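Local coordinates for protein trans-4-hydroxy-L-proline dehydratase (Clostridioides difficile 70-100-2010, PDB 6VXC) that catalyses, as a glycyl radical enzyme, the dehydration of trans-4-hydroxy-L-proline to (S)-1-pyrroline-5-carboxylate in anaerobic hydroxyproline degradation, at residues A166-H180 / Y465-L479. Residues are numbered along the deposited sequence; the frame is centred on the assembly and turned at random.
Sequences AGMFTEFMEQRAPGH and YVLTGYMNIPKILEL
His180 lies against Leu467 and Tyr465 at one end of this buried contact. Leu467 CD1 covers one face of the imidazole, 3.6 Å from its centroid, while the ring's edge turns toward the face of Tyr465 with the planes at 87°. The His180 side chain, with CG anti to the backbone N (chi1 -161°), swings its imidazole toward the strand; ND1 makes a weak, bent bond to Tyr465 O, and NE2 is hydrogen-bonded to Glu456 OE2. Farther along, Phe172 of the loop makes an offset edge-to-face pair with Tyr470, CE1 coming within 3.4 Å of Tyr470 CE2; the phenol hydroxyl goes on to Thr665.

The middle is tight backbone pairing. Tyr470 is gripped twice by Thr170: its O accepts from Thr170 N, and its N donates to Thr170 OG1 at 3.1 Å, a hydroxyl that also bonds Glu353. Phe172 N to Thr468 O and Asn472 N to Met168 O extend the pairing, and Gly469 CA makes a CA-H...O contact with Thr170 O at 3.6 Å. At the far end Asn472 ND2 donates almost straight to Gly167 O (3.0 Å, 167°), and Met168, bent at chi2 and chi3, lays SD across the Lys475 chain and meets Leu479 CD1 tip to tip with its CE.

No side is open to solvent. The looser stretch is around Pro178, where water 1 donates to both Pro178 O and Leu467 O.

Thus the 166-180 loop follows the outermost strand of a parallel sheet, bridged at Phe169-Met471. Asn472 N-caps the next helix, OD1 accepting from Lys475 N; the His180 and Tyr470 end borders the probable glycyl radical enzyme active site, near Glu456 and Cys454.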
loop_
_atom_site.group_PDB
_atom_site.type_symbol
_atom_site.label_atom_id
_atom_site.label_comp_id
_atom_site.label_asym_id
_atom_site.label_seq_id
_atom_site.Cartn_x
_atom_site.Cartn_y
_atom_site.Cartn_z
ATOM N N ALA A 166 5.633 -12.891 18.746
ATOM C CA ALA A 166 7.091 -12.796 18.737
ATOM C C ALA A 166 7.654 -11.951 17.595
ATOM O O ALA A 166 8.867 -11.743 17.543
ATOM C CB ALA A 166 7.698 -14.195 18.649
ATOM N N GLY A 167 6.825 -11.483 16.675
ATOM C CA GLY A 167 7.324 -10.711 15.559
ATOM C C GLY A 167 7.875 -11.527 14.411
ATOM O O GLY A 167 8.655 -10.991 13.623
ATOM N N MET A 168 7.480 -12.805 14.278
ATOM C CA MET A 168 7.868 -13.587 13.109
ATOM C C MET A 168 7.164 -13.093 11.847
ATOM O O MET A 168 7.682 -13.256 10.739
ATOM C CB MET A 168 7.547 -15.078 13.312
ATOM C CG MET A 168 8.241 -15.753 14.489
ATOM S SD MET A 168 10.037 -15.444 14.519
ATOM C CE MET A 168 10.580 -16.044 12.907
ATOM N N PHE A 169 5.957 -12.569 11.984
ATOM C CA PHE A 169 5.210 -12.092 10.829
ATOM C C PHE A 169 4.104 -11.185 11.342
ATOM O O PHE A 169 3.869 -11.095 12.547
ATOM C CB PHE A 169 4.679 -13.255 9.981
ATOM C CG PHE A 169 3.790 -14.246 10.731
ATOM C CD1 PHE A 169 2.473 -13.924 11.049
ATOM C CD2 PHE A 169 4.255 -15.511 11.056
ATOM C CE1 PHE A 169 1.636 -14.853 11.701
ATOM C CE2 PHE A 169 3.432 -16.448 11.719
ATOM C CZ PHE A 169 2.121 -16.112 12.043
ATOM N N THR A 170 3.441 -10.490 10.420
ATOM C CA THR A 170 2.303 -9.650 10.773
ATOM C C THR A 170 1.056 -10.193 10.083
ATOM O O THR A 170 1.124 -11.138 9.301
ATOM C CB THR A 170 2.521 -8.173 10.391
ATOM O OG1 THR A 170 2.441 -8.039 8.966
ATOM C CG2 THR A 170 3.886 -7.636 10.884
ATOM N N GLU A 171 -0.085 -9.574 10.370
ATOM C CA GLU A 171 -1.382 -10.009 9.851
ATOM C C GLU A 171 -2.166 -8.803 9.335
ATOM O O GLU A 171 -2.643 -7.985 10.123
ATOM C CB GLU A 171 -2.191 -10.739 10.924
ATOM C CG GLU A 171 -3.588 -11.080 10.439
ATOM C CD GLU A 171 -3.579 -11.722 9.074
ATOM O OE1 GLU A 171 -2.838 -12.705 8.891
ATOM O OE2 GLU A 171 -4.304 -11.253 8.182
ATOM N N PHE A 172 -2.331 -8.723 8.017
ATOM C CA PHE A 172 -2.907 -7.526 7.414
ATOM C C PHE A 172 -4.391 -7.367 7.708
ATOM O O PHE A 172 -4.892 -6.241 7.731
ATOM C CB PHE A 172 -2.671 -7.545 5.904
ATOM C CG PHE A 172 -1.560 -6.644 5.462
ATOM C CD1 PHE A 172 -0.381 -6.572 6.198
ATOM C CD2 PHE A 172 -1.709 -5.832 4.353
ATOM C CE1 PHE A 172 0.644 -5.721 5.819
ATOM C CE2 PHE A 172 -0.679 -4.981 3.961
ATOM C CZ PHE A 172 0.499 -4.923 4.711
ATOM N N MET A 173 -5.117 -8.454 7.969
ATOM C CA MET A 173 -6.565 -8.336 8.079
ATOM C C MET A 173 -7.053 -8.218 9.526
ATOM O O MET A 173 -8.255 -8.343 9.779
ATOM C CB MET A 173 -7.251 -9.506 7.365
ATOM C CG MET A 173 -7.700 -9.165 5.948
ATOM S SD MET A 173 -6.319 -8.578 4.908
ATOM C CE MET A 173 -5.452 -10.102 4.582
ATOM N N GLU A 174 -6.161 -7.918 10.475
ATOM C CA GLU A 174 -6.607 -7.804 11.860
ATOM C C GLU A 174 -7.381 -6.517 12.120
ATOM O O GLU A 174 -8.249 -6.494 12.995
ATOM C CB GLU A 174 -5.427 -7.919 12.832
ATOM C CG GLU A 174 -4.367 -6.817 12.760
ATOM C CD GLU A 174 -3.534 -6.752 14.039
ATOM O OE1 GLU A 174 -2.338 -7.143 14.001
ATOM O OE2 GLU A 174 -4.096 -6.333 15.085
ATOM N N GLN A 175 -7.048 -5.426 11.431
ATOM C CA GLN A 175 -7.711 -4.146 11.651
ATOM C C GLN A 175 -8.222 -3.497 10.374
ATOM O O GLN A 175 -8.733 -2.373 10.434
ATOM C CB GLN A 175 -6.764 -3.175 12.351
ATOM C CG GLN A 175 -6.418 -3.566 13.782
ATOM C CD GLN A 175 -5.334 -2.697 14.340
ATOM O OE1 GLN A 175 -5.353 -1.476 14.152
ATOM N NE2 GLN A 175 -4.371 -3.309 15.030
ATOM N N ARG A 176 -8.055 -4.143 9.227
ATOM C CA ARG A 176 -8.453 -3.587 7.947
ATOM C C ARG A 176 -8.941 -4.714 7.063
ATOM O O ARG A 176 -8.614 -5.883 7.284
ATOM C CB ARG A 176 -7.303 -2.834 7.240
ATOM C CG ARG A 176 -6.656 -1.761 8.086
ATOM C CD ARG A 176 -5.707 -0.899 7.285
ATOM N NE ARG A 176 -6.428 0.108 6.523
ATOM C CZ ARG A 176 -5.846 1.060 5.804
ATOM N NH1 ARG A 176 -4.516 1.131 5.746
ATOM N NH2 ARG A 176 -6.594 1.938 5.161
ATOM N N ALA A 177 -9.707 -4.337 6.043
ATOM C CA ALA A 177 -10.190 -5.260 5.038
ATOM C C ALA A 177 -9.143 -5.471 3.948
ATOM O O ALA A 177 -8.264 -4.625 3.742
ATOM C CB ALA A 177 -11.485 -4.739 4.424
ATOM N N PRO A 178 -9.229 -6.597 3.228
ATOM C CA PRO A 178 -8.187 -6.917 2.235
ATOM C C PRO A 178 -7.845 -5.769 1.303
ATOM O O PRO A 178 -6.660 -5.439 1.147
ATOM C CB PRO A 178 -8.797 -8.115 1.490
ATOM C CG PRO A 178 -9.644 -8.795 2.524
ATOM C CD PRO A 178 -10.224 -7.677 3.354
ATOM N N GLY A 179 -8.846 -5.181 0.654
ATOM C CA GLY A 179 -8.608 -4.009 -0.166
ATOM C C GLY A 179 -7.477 -4.238 -1.136
ATOM O O GLY A 179 -7.449 -5.224 -1.875
ATOM N N HIS A 180 -6.534 -3.304 -1.144
ATOM C CA HIS A 180 -5.337 -3.394 -1.967
ATOM C C HIS A 180 -5.691 -3.541 -3.444
ATOM O O HIS A 180 -5.174 -4.419 -4.130
ATOM C CB HIS A 180 -4.438 -4.549 -1.518
ATOM C CG HIS A 180 -3.034 -4.424 -2.012
ATOM N ND1 HIS A 180 -2.631 -4.908 -3.237
ATOM C CD2 HIS A 180 -1.942 -3.849 -1.458
ATOM C CE1 HIS A 180 -1.350 -4.637 -3.417
ATOM N NE2 HIS A 180 -0.908 -3.995 -2.352
ATOM N N TYR A 465 -5.639 -8.899 -5.539
ATOM C CA TYR A 465 -4.258 -9.266 -5.221
ATOM C C TYR A 465 -4.008 -8.760 -3.810
ATOM O O TYR A 465 -3.741 -7.576 -3.599
ATOM C CB TYR A 465 -3.244 -8.727 -6.254
ATOM C CG TYR A 465 -3.262 -7.239 -6.614
ATOM C CD1 TYR A 465 -4.334 -6.683 -7.302
ATOM C CD2 TYR A 465 -2.153 -6.423 -6.360
ATOM C CE1 TYR A 465 -4.341 -5.325 -7.665
ATOM C CE2 TYR A 465 -2.145 -5.086 -6.723
ATOM C CZ TYR A 465 -3.239 -4.538 -7.375
ATOM O OH TYR A 465 -3.221 -3.199 -7.727
ATOM N N VAL A 466 -4.139 -9.686 -2.844
ATOM C CA VAL A 466 -4.241 -9.368 -1.424
ATOM C C VAL A 466 -2.892 -9.623 -0.753
ATOM O O VAL A 466 -2.321 -10.711 -0.869
ATOM C CB VAL A 466 -5.360 -10.191 -0.757
ATOM C CG1 VAL A 466 -5.411 -9.919 0.743
ATOM C CG2 VAL A 466 -6.727 -9.902 -1.409
ATOM N N LEU A 467 -2.389 -8.616 -0.048
ATOM C CA LEU A 467 -1.229 -8.777 0.819
ATOM C C LEU A 467 -1.714 -9.299 2.166
ATOM O O LEU A 467 -2.708 -8.794 2.700
ATOM C CB LEU A 467 -0.509 -7.441 1.006
ATOM C CG LEU A 467 0.572 -7.056 -0.018
ATOM C CD1 LEU A 467 0.056 -7.187 -1.428
ATOM C CD2 LEU A 467 1.065 -5.642 0.227
ATOM N N THR A 468 -1.042 -10.319 2.715
ATOM C CA THR A 468 -1.505 -10.897 3.977
ATOM C C THR A 468 -0.625 -10.564 5.179
ATOM O O THR A 468 -1.060 -10.792 6.313
ATOM C CB THR A 468 -1.662 -12.434 3.872
ATOM O OG1 THR A 468 -0.390 -13.052 3.672
ATOM C CG2 THR A 468 -2.612 -12.843 2.730
ATOM N N GLY A 469 0.578 -10.045 4.974
ATOM C CA GLY A 469 1.450 -9.643 6.059
ATOM C C GLY A 469 2.913 -9.842 5.703
ATOM O O GLY A 469 3.263 -10.603 4.809
ATOM N N TYR A 470 3.783 -9.151 6.450
ATOM C CA TYR A 470 5.237 -9.236 6.282
ATOM C C TYR A 470 5.791 -10.479 6.988
ATOM O O TYR A 470 5.250 -10.933 7.993
ATOM C CB TYR A 470 5.922 -7.981 6.846
ATOM C CG TYR A 470 5.398 -6.713 6.229
ATOM C CD1 TYR A 470 5.855 -6.279 4.993
ATOM C CD2 TYR A 470 4.410 -5.983 6.860
ATOM C CE1 TYR A 470 5.338 -5.118 4.408
ATOM C CE2 TYR A 470 3.883 -4.834 6.290
ATOM C CZ TYR A 470 4.352 -4.400 5.064
ATOM O OH TYR A 470 3.827 -3.260 4.502
ATOM N N MET A 471 6.883 -11.019 6.445
ATOM C CA MET A 471 7.545 -12.205 6.973
ATOM C C MET A 471 8.970 -11.826 7.357
ATOM O O MET A 471 9.728 -11.332 6.518
ATOM C CB MET A 471 7.546 -13.335 5.939
ATOM C CG MET A 471 8.112 -14.671 6.440
ATOM S SD MET A 471 7.184 -15.397 7.788
ATOM C CE MET A 471 5.542 -15.525 7.081
ATOM N N ASN A 472 9.342 -12.102 8.607
ATOM C CA ASN A 472 10.610 -11.664 9.192
ATOM C C ASN A 472 11.682 -12.699 8.835
ATOM O O ASN A 472 12.021 -13.585 9.614
ATOM C CB ASN A 472 10.442 -11.493 10.709
ATOM C CG ASN A 472 11.613 -10.758 11.376
ATOM O OD1 ASN A 472 12.709 -10.643 10.808
ATOM N ND2 ASN A 472 11.391 -10.291 12.613
ATOM N N ILE A 473 12.209 -12.607 7.605
ATOM C CA ILE A 473 13.162 -13.620 7.143
ATOM C C ILE A 473 14.406 -13.658 8.017
ATOM O O ILE A 473 14.873 -14.756 8.345
ATOM C CB ILE A 473 13.470 -13.424 5.654
ATOM C CG1 ILE A 473 12.169 -13.447 4.861
ATOM C CG2 ILE A 473 14.400 -14.505 5.162
ATOM C CD1 ILE A 473 12.357 -13.084 3.425
ATOM N N PRO A 474 15.004 -12.531 8.408
ATOM C CA PRO A 474 16.177 -12.596 9.298
ATOM C C PRO A 474 15.896 -13.307 10.618
ATOM O O PRO A 474 16.754 -14.042 11.114
ATOM C CB PRO A 474 16.532 -11.113 9.507
ATOM C CG PRO A 474 15.991 -10.411 8.267
ATOM C CD PRO A 474 14.709 -11.155 7.966
ATOM N N LYS A 475 14.726 -13.096 11.215
ATOM C CA LYS A 475 14.440 -13.790 12.467
ATOM C C LYS A 475 14.218 -15.286 12.251
ATOM O O LYS A 475 14.425 -16.070 13.175
ATOM C CB LYS A 475 13.242 -13.166 13.164
ATOM C CG LYS A 475 13.088 -13.594 14.633
ATOM C CD LYS A 475 12.095 -12.699 15.361
ATOM C CE LYS A 475 11.880 -13.113 16.821
ATOM N NZ LYS A 475 13.011 -12.684 17.690
ATOM N N ILE A 476 13.843 -15.704 11.046
ATOM C CA ILE A 476 13.811 -17.133 10.764
ATOM C C ILE A 476 15.218 -17.717 10.834
ATOM O O ILE A 476 15.411 -18.831 11.336
ATOM C CB ILE A 476 13.130 -17.394 9.410
ATOM C CG1 ILE A 476 11.639 -17.019 9.522
ATOM C CG2 ILE A 476 13.333 -18.852 8.956
ATOM C CD1 ILE A 476 10.869 -17.132 8.216
ATOM N N LEU A 477 16.230 -16.978 10.358
ATOM C CA LEU A 477 17.601 -17.438 10.572
ATOM C C LEU A 477 17.933 -17.452 12.061
ATOM O O LEU A 477 18.567 -18.390 12.553
ATOM C CB LEU A 477 18.608 -16.570 9.802
ATOM C CG LEU A 477 20.098 -16.940 9.986
ATOM C CD1 LEU A 477 20.408 -18.351 9.486
ATOM C CD2 LEU A 477 21.010 -15.948 9.288
ATOM N N GLU A 478 17.479 -16.437 12.800
ATOM C CA GLU A 478 17.738 -16.421 14.235
ATOM C C GLU A 478 17.181 -17.669 14.906
ATOM O O GLU A 478 17.891 -18.339 15.664
ATOM C CB GLU A 478 17.145 -15.158 14.866
ATOM C CG GLU A 478 17.432 -14.993 16.363
ATOM C CD GLU A 478 16.949 -13.650 16.911
ATOM O OE1 GLU A 478 15.728 -13.423 16.973
ATOM O OE2 GLU A 478 17.802 -12.811 17.269
ATOM N N LEU A 479 15.944 -18.046 14.568
ATOM C CA LEU A 479 15.376 -19.282 15.099
ATOM C C LEU A 479 16.229 -20.480 14.716
ATOM O O LEU A 479 16.485 -21.347 15.553
ATOM C CB LEU A 479 13.937 -19.482 14.598
ATOM C CG LEU A 479 12.805 -18.521 14.991
ATOM C CD1 LEU A 479 11.462 -19.053 14.467
ATOM C CD2 LEU A 479 12.743 -18.276 16.493
HETATM O O HOH W 1 -3.995 -6.531 1.395
HETATM O O HOH W 2 -6.804 -6.305 -4.907
#